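Local coordinates for protein phosphoribosyl-AMP cyclohydrolase (Medicago truncatula, PDB 7BGM) that probably catalyses the second and third steps of histidine biosynthesis in plants, hydrolysing phosphoribosyl-ATP to phosphoribosyl-AMP and then opening its adenine ring, at residues 19-24 / 51-56; 25-30 / 214-219; 38-43 / 59-64. All blocks are in the same frame, centred on the assembly; numbering follows the deposited sequence.

Contact 1: residues 19-24 / 51-56; sequences AVAIAQ and ATFYSR
F53 meets A21 and A23 with the rim of its ring. The phenyl reaches across from strand 52-55 to strand 19-25. Its CE1 atom lies 3.8 Å from A21 CB and 3.7 Å from A21 O. At the far end of the ring, F53 CZ is 4.5 Å from A23 CB. A21 O and A23 CB both sit at the ring edge, near its plane. The bond from CA to CB of F53 does not point at the other strand. With CG anti to the carbonyl carbon (chi1 -59°), however, the ring swings across and its outer carbons make the touch.

The two strands are not paired as a sheet here. The CA atoms of A21 and F53 are 7.5 Å apart, and the aromatic ring bridges that distance. Both alanines turn their methyls toward the ring, and A21 adds its carbonyl oxygen.

The tight part is around CE1, where A21 gives both its methyl and its carbonyl oxygen. Contact with A23 is looser. Y88 adds a second ring beside F53, with the planes at about 55°. M33 touches F53 as well. Further along the strand, packing gives way to solvent. Y54 and S55 are partly exposed, and R56 is exposed. The guanidinium of R56 makes a long, weak ion pair with D84 of the second subunit.

The contact is buried and almost wholly apolar. It buries 128 Å², both sides summed, and joins the five-stranded sheet to the two-stranded hairpin. The side chain of F53 comes within about 4 Å of those of M33 and W62, which bind AMP in complexes of this protein. With no polar bond between the segments, the contact rests on carbon packing, next to residues of the AMP site.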
loop_
_atom_site.group_PDB
_atom_site.type_symbol
_atom_site.label_atom_id
_atom_site.label_comp_id
_atom_site.label_asym_id
_atom_site.label_seq_id
_atom_site.Cartn_x
_atom_site.Cartn_y
_atom_site.Cartn_z
ATOM N N ALA A 19 -12.424 16.369 -9.889
ATOM C CA ALA A 19 -11.118 15.728 -9.863
ATOM C C ALA A 19 -11.296 14.266 -9.440
ATOM O O ALA A 19 -12.289 13.903 -8.812
ATOM C CB ALA A 19 -10.179 16.449 -8.903
ATOM N N VAL A 20 -10.324 13.421 -9.768
ATOM C CA VAL A 20 -10.355 12.020 -9.326
ATOM C C VAL A 20 -9.965 11.988 -7.856
ATOM O O VAL A 20 -9.013 12.666 -7.457
ATOM C CB VAL A 20 -9.383 11.166 -10.158
ATOM C CG1 VAL A 20 -9.159 9.780 -9.522
ATOM C CG2 VAL A 20 -9.890 11.024 -11.586
ATOM N N ALA A 21 -10.714 11.244 -7.046
ATOM C CA ALA A 21 -10.367 11.064 -5.637
ATOM C C ALA A 21 -10.214 9.588 -5.317
ATOM O O ALA A 21 -11.145 8.794 -5.515
ATOM C CB ALA A 21 -11.411 11.688 -4.692
ATOM N N ILE A 22 -9.070 9.247 -4.723
ATOM C CA ILE A 22 -8.717 7.863 -4.437
ATOM C C ILE A 22 -8.597 7.712 -2.941
ATOM O O ILE A 22 -7.851 8.472 -2.304
ATOM C CB ILE A 22 -7.407 7.460 -5.111
ATOM C CG1 ILE A 22 -7.465 7.741 -6.594
ATOM C CG2 ILE A 22 -7.066 6.000 -4.777
ATOM C CD1 ILE A 22 -6.107 7.672 -7.239
ATOM N N ALA A 23 -9.371 6.780 -2.357
ATOM C CA ALA A 23 -9.217 6.501 -0.934
ATOM C C ALA A 23 -8.232 5.361 -0.729
ATOM O O ALA A 23 -8.368 4.286 -1.352
ATOM C CB ALA A 23 -10.560 6.169 -0.284
ATOM N N GLN A 24 -7.290 5.564 0.204
ATOM C CA GLN A 24 -6.198 4.618 0.413
ATOM C C GLN A 24 -6.031 4.382 1.909
ATOM O O GLN A 24 -6.063 5.336 2.700
ATOM C CB GLN A 24 -4.872 5.142 -0.205
ATOM C CG GLN A 24 -3.702 4.164 0.035
ATOM C CD GLN A 24 -2.438 4.615 -0.647
ATOM O OE1 GLN A 24 -2.148 5.825 -0.698
ATOM N NE2 GLN A 24 -1.646 3.640 -1.157
ATOM N N ALA A 51 -14.178 10.696 4.258
ATOM C CA ALA A 51 -14.053 10.710 2.796
ATOM C C ALA A 51 -15.398 11.001 2.139
ATOM O O ALA A 51 -16.362 10.244 2.315
ATOM C CB ALA A 51 -13.496 9.370 2.272
ATOM N N THR A 52 -15.447 12.071 1.336
ATOM C CA THR A 52 -16.673 12.559 0.716
ATOM C C THR A 52 -16.435 12.744 -0.775
ATOM O O THR A 52 -15.364 13.215 -1.193
ATOM C CB THR A 52 -17.110 13.874 1.392
ATOM O OG1 THR A 52 -17.331 13.624 2.783
ATOM C CG2 THR A 52 -18.398 14.406 0.783
ATOM N N PHE A 53 -17.449 12.387 -1.568
ATOM C CA PHE A 53 -17.341 12.278 -3.019
ATOM C C PHE A 53 -18.524 12.981 -3.652
ATOM O O PHE A 53 -19.499 13.341 -2.981
ATOM C CB PHE A 53 -17.313 10.806 -3.482
ATOM C CG PHE A 53 -16.172 10.020 -2.907
ATOM C CD1 PHE A 53 -14.935 9.969 -3.559
ATOM C CD2 PHE A 53 -16.331 9.334 -1.708
ATOM C CE1 PHE A 53 -13.854 9.260 -2.999
ATOM C CE2 PHE A 53 -15.280 8.624 -1.148
ATOM C CZ PHE A 53 -14.032 8.555 -1.805
ATOM N N TYR A 54 -18.441 13.157 -4.963
ATOM C CA TYR A 54 -19.584 13.581 -5.772
ATOM C C TYR A 54 -19.991 12.443 -6.695
ATOM O O TYR A 54 -19.166 11.950 -7.467
ATOM C CB TYR A 54 -19.225 14.807 -6.594
ATOM C CG TYR A 54 -20.347 15.363 -7.433
ATOM C CD1 TYR A 54 -21.309 16.199 -6.872
ATOM C CD2 TYR A 54 -20.436 15.070 -8.786
ATOM C CE1 TYR A 54 -22.330 16.722 -7.640
ATOM C CE2 TYR A 54 -21.470 15.598 -9.570
ATOM C CZ TYR A 54 -22.406 16.414 -8.982
ATOM O OH TYR A 54 -23.423 16.945 -9.745
ATOM N N SER A 55 -21.258 12.045 -6.644
ATOM C CA SER A 55 -21.758 10.988 -7.525
ATOM C C SER A 55 -22.167 11.589 -8.868
ATOM O O SER A 55 -23.051 12.449 -8.924
ATOM C CB SER A 55 -22.935 10.244 -6.891
ATOM O OG SER A 55 -23.670 9.501 -7.867
ATOM N N ARG A 56 -21.522 11.140 -9.948
ATOM C CA ARG A 56 -21.907 11.619 -11.273
ATOM C C ARG A 56 -23.319 11.173 -11.633
ATOM O O ARG A 56 -24.090 11.950 -12.211
ATOM C CB ARG A 56 -20.900 11.140 -12.321
ATOM C CG ARG A 56 -19.504 11.720 -12.101
ATOM C CD ARG A 56 -18.489 11.176 -13.094
ATOM N NE ARG A 56 -18.330 9.726 -12.971
ATOM C CZ ARG A 56 -17.606 8.982 -13.801
ATOM N NH1 ARG A 56 -16.966 9.556 -14.813
ATOM N NH2 ARG A 56 -17.516 7.667 -13.617
#

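Contact 2: residues 25-30 / 214-219; sequences NVDTGA and VLRQRF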
loop_
_atom_site.group_PDB
_atom_site.type_symbol
_atom_site.label_atom_id
_atom_site.label_comp_id
_atom_site.label_asym_id
_atom_site.label_seq_id
_atom_site.Cartn_x
_atom_site.Cartn_y
_atom_site.Cartn_z
ATOM N N ASN A 25 -5.864 3.115 2.295
ATOM C CA ASN A 25 -5.686 2.738 3.705
ATOM C C ASN A 25 -4.360 3.308 4.225
ATOM O O ASN A 25 -3.290 2.991 3.691
ATOM C CB ASN A 25 -5.731 1.211 3.818
ATOM C CG ASN A 25 -5.695 0.719 5.272
ATOM O OD1 ASN A 25 -4.829 1.098 6.054
ATOM N ND2 ASN A 25 -6.674 -0.114 5.644
ATOM N N VAL A 26 -4.441 4.178 5.242
ATOM C CA VAL A 26 -3.268 4.858 5.812
ATOM C C VAL A 26 -2.266 3.879 6.424
ATOM O O VAL A 26 -1.048 4.157 6.470
ATOM C CB VAL A 26 -3.726 5.893 6.859
ATOM C CG1 VAL A 26 -4.395 5.218 8.053
ATOM C CG2 VAL A 26 -2.510 6.772 7.325
ATOM N N ASP A 27 -2.751 2.729 6.921
ATOM C CA ASP A 27 -1.848 1.793 7.586
ATOM C C ASP A 27 -1.227 0.798 6.612
ATOM O O ASP A 27 -0.085 0.375 6.817
ATOM C CB ASP A 27 -2.570 1.032 8.698
ATOM C CG ASP A 27 -2.772 1.879 9.959
ATOM O OD1 ASP A 27 -1.887 2.725 10.278
ATOM O OD2 ASP A 27 -3.788 1.683 10.664
ATOM N N THR A 28 -1.932 0.406 5.539
ATOM C CA THR A 28 -1.425 -0.680 4.696
ATOM C C THR A 28 -1.104 -0.277 3.278
ATOM O O THR A 28 -0.314 -0.985 2.620
ATOM C CB THR A 28 -2.440 -1.811 4.593
ATOM O OG1 THR A 28 -3.588 -1.339 3.861
ATOM C CG2 THR A 28 -2.838 -2.269 5.971
ATOM N N GLY A 29 -1.741 0.779 2.762
ATOM C CA GLY A 29 -1.578 1.162 1.363
ATOM C C GLY A 29 -2.595 0.555 0.406
ATOM O O GLY A 29 -2.602 0.940 -0.751
ATOM N N ALA A 30 -3.493 -0.324 0.858
ATOM C CA ALA A 30 -4.530 -0.835 -0.029
ATOM C C ALA A 30 -5.386 0.302 -0.558
ATOM O O ALA A 30 -5.791 1.205 0.196
ATOM C CB ALA A 30 -5.417 -1.835 0.730
ATOM N N VAL A 214 -0.586 -0.133 15.605
ATOM C CA VAL A 214 0.123 0.062 16.872
ATOM C C VAL A 214 1.298 1.008 16.671
ATOM O O VAL A 214 1.490 1.959 17.444
ATOM C CB VAL A 214 0.585 -1.283 17.460
ATOM C CG1 VAL A 214 1.588 -1.052 18.642
ATOM C CG2 VAL A 214 -0.577 -2.031 17.983
ATOM N N LEU A 215 2.082 0.783 15.611
ATOM C CA LEU A 215 3.258 1.625 15.356
ATOM C C LEU A 215 2.871 3.073 15.056
ATOM O O LEU A 215 3.504 4.013 15.552
ATOM C CB LEU A 215 4.082 1.039 14.211
ATOM C CG LEU A 215 4.883 -0.213 14.512
ATOM C CD1 LEU A 215 5.479 -0.761 13.242
ATOM C CD2 LEU A 215 5.982 0.158 15.505
ATOM N N ARG A 216 1.874 3.279 14.194
ATOM C CA ARG A 216 1.409 4.639 13.937
ATOM C C ARG A 216 1.037 5.344 15.229
ATOM O O ARG A 216 1.406 6.506 15.441
ATOM C CB ARG A 216 0.213 4.620 12.989
ATOM C CG ARG A 216 -0.549 5.950 12.984
ATOM C CD ARG A 216 -1.598 5.974 11.888
ATOM N NE ARG A 216 -2.566 4.859 11.905
ATOM C CZ ARG A 216 -3.634 4.776 12.697
ATOM N NH1 ARG A 216 -3.908 5.738 13.587
ATOM N NH2 ARG A 216 -4.445 3.715 12.593
ATOM N N GLN A 217 0.325 4.647 16.120
ATOM C CA GLN A 217 -0.173 5.304 17.315
ATOM C C GLN A 217 0.955 5.643 18.274
ATOM O O GLN A 217 0.845 6.619 19.024
ATOM C CB GLN A 217 -1.221 4.428 18.003
ATOM C CG GLN A 217 -2.482 4.335 17.198
ATOM C CD GLN A 217 -3.453 3.315 17.763
ATOM O OE1 GLN A 217 -3.045 2.358 18.424
ATOM N NE2 GLN A 217 -4.736 3.516 17.515
ATOM N N ARG A 218 2.056 4.888 18.244
ATOM C CA ARG A 218 3.221 5.271 19.046
ATOM C C ARG A 218 3.966 6.490 18.489
ATOM O O ARG A 218 4.649 7.179 19.259
ATOM C CB ARG A 218 4.197 4.102 19.152
ATOM C CG ARG A 218 3.637 2.879 19.834
ATOM C CD ARG A 218 4.729 1.846 20.114
ATOM N NE ARG A 218 4.169 0.631 20.709
ATOM C CZ ARG A 218 4.759 -0.564 20.691
ATOM N NH1 ARG A 218 5.936 -0.718 20.095
ATOM N NH2 ARG A 218 4.167 -1.609 21.255
ATOM N N PHE A 219 3.838 6.761 17.187
ATOM C CA PHE A 219 4.644 7.697 16.368
ATOM C C PHE A 219 6.076 7.192 16.169
ATOM O O PHE A 219 6.312 6.029 15.824
ATOM C CB PHE A 219 4.700 9.115 16.953
ATOM C CG PHE A 219 3.364 9.789 17.106
ATOM C CD1 PHE A 219 2.221 9.266 16.539
ATOM C CD2 PHE A 219 3.262 10.971 17.846
ATOM C CE1 PHE A 219 1.002 9.899 16.700
ATOM C CE2 PHE A 219 2.046 11.608 18.006
ATOM C CZ PHE A 219 0.919 11.072 17.427
#
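The carboxylate of D27 and the guanidinium of R216 meet edge to edge, their planes only 15° apart. The carboxylate carbon, D27 CG, lies in the guanidinium plane. V26 approaches the same group obliquely, with its CG1 4.3 Å from R216 NE. H75 and K91 also touch the R216 side chain.

The salt bridge is side-on and two-pronged. R216 NE donates to D27 OD1 at 2.8 Å, with an N-H...O angle of 171°. R216 NH2 donates to D27 OD2 at 2.9 Å and is just as straight. Both oxygens are met on their syn sides. The arginine chain bends at chi3 (55°), which turns the NE edge toward the acid. Two parallel bonds fix the rotation of both flat groups.

D27 has further polar partners. Its OD2 forms a salt bridge to K91, and its OD1 hydrogen-bonds to S127 of the second subunit. Two positive groups around it would probably favour the charged carboxylate.

The loop carrying D27 is shaped by N25. N25 OD1 takes D27 N at 2.8 Å in its carbonyl plane, an Asx turn, and T28 N at 3.0 Å from above that plane. T28 OG1 then receives A30 N in an ST turn. G29 has backbone angles that suit glycine.

Segment 25-30 is the turn between antiparallel strands 19-25 and 31-37, at an end of the cyclohydrolase sheet. Segment 214-219 lies on helix 208-218 of the pyrophosphohydrolase part. R218, which binds AMP in another complex of this protein, salt-bridges D192 of the second subunit, a zinc ligand. The D27-R216 bridge therefore joins the two catalytic parts of the chain, with strand 85-92 alongside and the second subunit reaching both segments.

Contact 3: residues 38-43 / 59-64; sequences NREAVA and SSLWTK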
loop_
_atom_site.group_PDB
_atom_site.type_symbol
_atom_site.label_atom_id
_atom_site.label_comp_id
_atom_site.label_asym_id
_atom_site.label_seq_id
_atom_site.Cartn_x
_atom_site.Cartn_y
_atom_site.Cartn_z
ATOM N N ASN A 38 -15.917 17.184 -6.289
ATOM C CA ASN A 38 -15.949 18.579 -6.686
ATOM C C ASN A 38 -15.426 19.440 -5.530
ATOM O O ASN A 38 -14.927 18.925 -4.514
ATOM C CB ASN A 38 -17.360 18.996 -7.126
ATOM C CG ASN A 38 -18.395 18.826 -6.021
ATOM O OD1 ASN A 38 -18.069 18.374 -4.917
ATOM N ND2 ASN A 38 -19.654 19.158 -6.322
ATOM N N ARG A 39 -15.525 20.766 -5.676
ATOM C CA ARG A 39 -15.003 21.650 -4.638
ATOM C C ARG A 39 -15.621 21.308 -3.290
ATOM O O ARG A 39 -14.916 21.108 -2.286
ATOM C CB ARG A 39 -15.294 23.107 -4.987
ATOM C CG ARG A 39 -14.348 23.736 -5.974
ATOM C CD ARG A 39 -14.793 25.179 -6.221
ATOM N NE ARG A 39 -14.400 26.043 -5.110
ATOM C CZ ARG A 39 -13.285 26.766 -5.107
ATOM N NH1 ARG A 39 -12.485 26.726 -6.163
ATOM N NH2 ARG A 39 -12.968 27.525 -4.061
ATOM N N GLU A 40 -16.950 21.228 -3.261
ATOM C CA GLU A 40 -17.641 20.960 -2.008
ATOM C C GLU A 40 -17.238 19.618 -1.406
ATOM O O GLU A 40 -17.072 19.522 -0.187
ATOM C CB GLU A 40 -19.145 21.026 -2.199
ATOM C CG GLU A 40 -19.873 20.766 -0.889
ATOM C CD GLU A 40 -21.375 21.068 -0.919
ATOM O OE1 GLU A 40 -21.965 21.288 -2.009
ATOM O OE2 GLU A 40 -21.965 21.094 0.185
ATOM N N ALA A 41 -17.060 18.577 -2.225
ATOM C CA ALA A 41 -16.677 17.273 -1.671
ATOM C C ALA A 41 -15.311 17.334 -0.998
ATOM O O ALA A 41 -15.107 16.710 0.060
ATOM C CB ALA A 41 -16.681 16.174 -2.741
ATOM N N VAL A 42 -14.346 18.049 -1.600
ATOM C CA VAL A 42 -13.027 18.122 -0.986
ATOM C C VAL A 42 -13.096 18.952 0.287
ATOM O O VAL A 42 -12.527 18.578 1.328
ATOM C CB VAL A 42 -12.005 18.697 -1.984
ATOM C CG1 VAL A 42 -10.632 18.872 -1.299
ATOM C CG2 VAL A 42 -11.902 17.780 -3.215
ATOM N N ALA A 43 -13.796 20.081 0.239
ATOM C CA ALA A 43 -13.924 20.916 1.440
ATOM C C ALA A 43 -14.603 20.150 2.580
ATOM O O ALA A 43 -14.205 20.263 3.747
ATOM C CB ALA A 43 -14.705 22.185 1.117
ATOM N N SER A 59 -25.760 13.105 -9.331
ATOM C CA SER A 59 -25.471 14.537 -9.258
ATOM C C SER A 59 -25.559 15.055 -7.823
ATOM O O SER A 59 -26.214 16.057 -7.542
ATOM C CB SER A 59 -26.401 15.329 -10.183
ATOM O OG SER A 59 -26.178 14.974 -11.534
ATOM N N SER A 60 -24.884 14.366 -6.904
ATOM C CA SER A 60 -25.041 14.693 -5.493
ATOM C C SER A 60 -23.794 14.316 -4.698
ATOM O O SER A 60 -23.051 13.406 -5.066
ATOM C CB SER A 60 -26.266 13.979 -4.912
ATOM O OG SER A 60 -26.274 14.040 -3.501
ATOM N N LEU A 61 -23.563 15.052 -3.617
ATOM C CA LEU A 61 -22.513 14.700 -2.669
ATOM C C LEU A 61 -22.918 13.456 -1.893
ATOM O O LEU A 61 -24.097 13.239 -1.610
ATOM C CB LEU A 61 -22.277 15.853 -1.698
ATOM C CG LEU A 61 -20.859 16.353 -1.447
ATOM C CD1 LEU A 61 -20.230 16.778 -2.770
ATOM C CD2 LEU A 61 -20.905 17.504 -0.452
ATOM N N TRP A 62 -21.933 12.640 -1.534
ATOM C CA TRP A 62 -22.188 11.536 -0.617
ATOM C C TRP A 62 -20.922 11.206 0.140
ATOM O O TRP A 62 -19.810 11.341 -0.372
ATOM C CB TRP A 62 -22.723 10.281 -1.318
ATOM C CG TRP A 62 -21.735 9.584 -2.225
ATOM C CD1 TRP A 62 -21.322 9.989 -3.483
ATOM C CD2 TRP A 62 -21.086 8.341 -1.968
ATOM N NE1 TRP A 62 -20.423 9.060 -4.011
ATOM C CE2 TRP A 62 -20.282 8.032 -3.107
ATOM C CE3 TRP A 62 -21.129 7.427 -0.903
ATOM C CZ2 TRP A 62 -19.500 6.869 -3.183
ATOM C CZ3 TRP A 62 -20.374 6.269 -0.990
ATOM C CH2 TRP A 62 -19.545 6.007 -2.118
ATOM N N THR A 63 -21.113 10.788 1.376
ATOM C CA THR A 63 -20.013 10.454 2.266
ATOM C C THR A 63 -19.993 8.942 2.400
ATOM O O THR A 63 -21.025 8.331 2.722
ATOM C CB THR A 63 -20.189 11.139 3.611
ATOM O OG1 THR A 63 -20.144 12.566 3.419
ATOM C CG2 THR A 63 -19.089 10.700 4.606
ATOM N N LYS A 64 -18.842 8.343 2.119
ATOM C CA LYS A 64 -18.713 6.906 2.258
ATOM C C LYS A 64 -19.015 6.512 3.697
ATOM O O LYS A 64 -18.438 7.075 4.635
ATOM C CB LYS A 64 -17.314 6.482 1.839
ATOM C CG LYS A 64 -17.001 5.064 2.164
ATOM C CD LYS A 64 -17.871 4.135 1.313
ATOM C CE LYS A 64 -18.283 2.909 2.061
ATOM N NZ LYS A 64 -19.142 2.048 1.153
#
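L61 comes down from strand 60-63 onto the first turn of helix 39-48, straddling it with its two methyl branches. One branch, CD1, goes to N38 and A41. It lies 3.4 Å from N38 OD1 and 3.6 Å from A41 CB. The other branch, CD2, lies 3.4 Å from E40 CG, where the two side chains cross. Both N38 and E40 run obliquely to the leucine. E40 CG is anti to its backbone N (chi1 -179°) and the chain is extended beyond it. E40 is exposed, though its carboxyl carbon CD still touches L61 CD2 at 3.6 Å.

N38 is the N-cap of the helix. With CG set between the backbone N and the carbonyl carbon (chi1 60°), its OD1 turns back to accept A41 N at 2.9 Å. The same oxygen thus caps the helix and rests against a methyl of L61. A leucine here would probably leave A41 N without its capping acceptor and disturb the fit around L61 CD1.

The hairpin partner of strand 60-63 is strand 52-55, and S59 and S60 face S55 in a G1 beta bulge. The arrangement is that of an N-capped helix packed against a bulged beta hairpin. W62, on the strand, and K64, just after it, bind AMP in other complexes of this protein.

How the contacts relate
Contacts 1 and 3 lie close together, with centres 7 Å apart, and share the hairpin of strands 52-55 and 60-63. F53 N to W62 O (2.8 Å) and S55 N to S60 O (2.7 Å) are probable hydrogen bonds between them. Y54 also packs on N38. Contact 3 holds W62 and K64 of the AMP site, and F53 of contact 1 lies beside M33 and W62. The side chain of F53 is about 10 Å from a bound zinc ion. Contact 2 is farther off, its centre 21 Å from that of contact 1. They still touch, because Q24 NE2 probably hydrogen-bonds to G29 O at 2.9 Å. Contacts 2 and 3 do not touch. Contacts 1 and 2 both reach the second subunit.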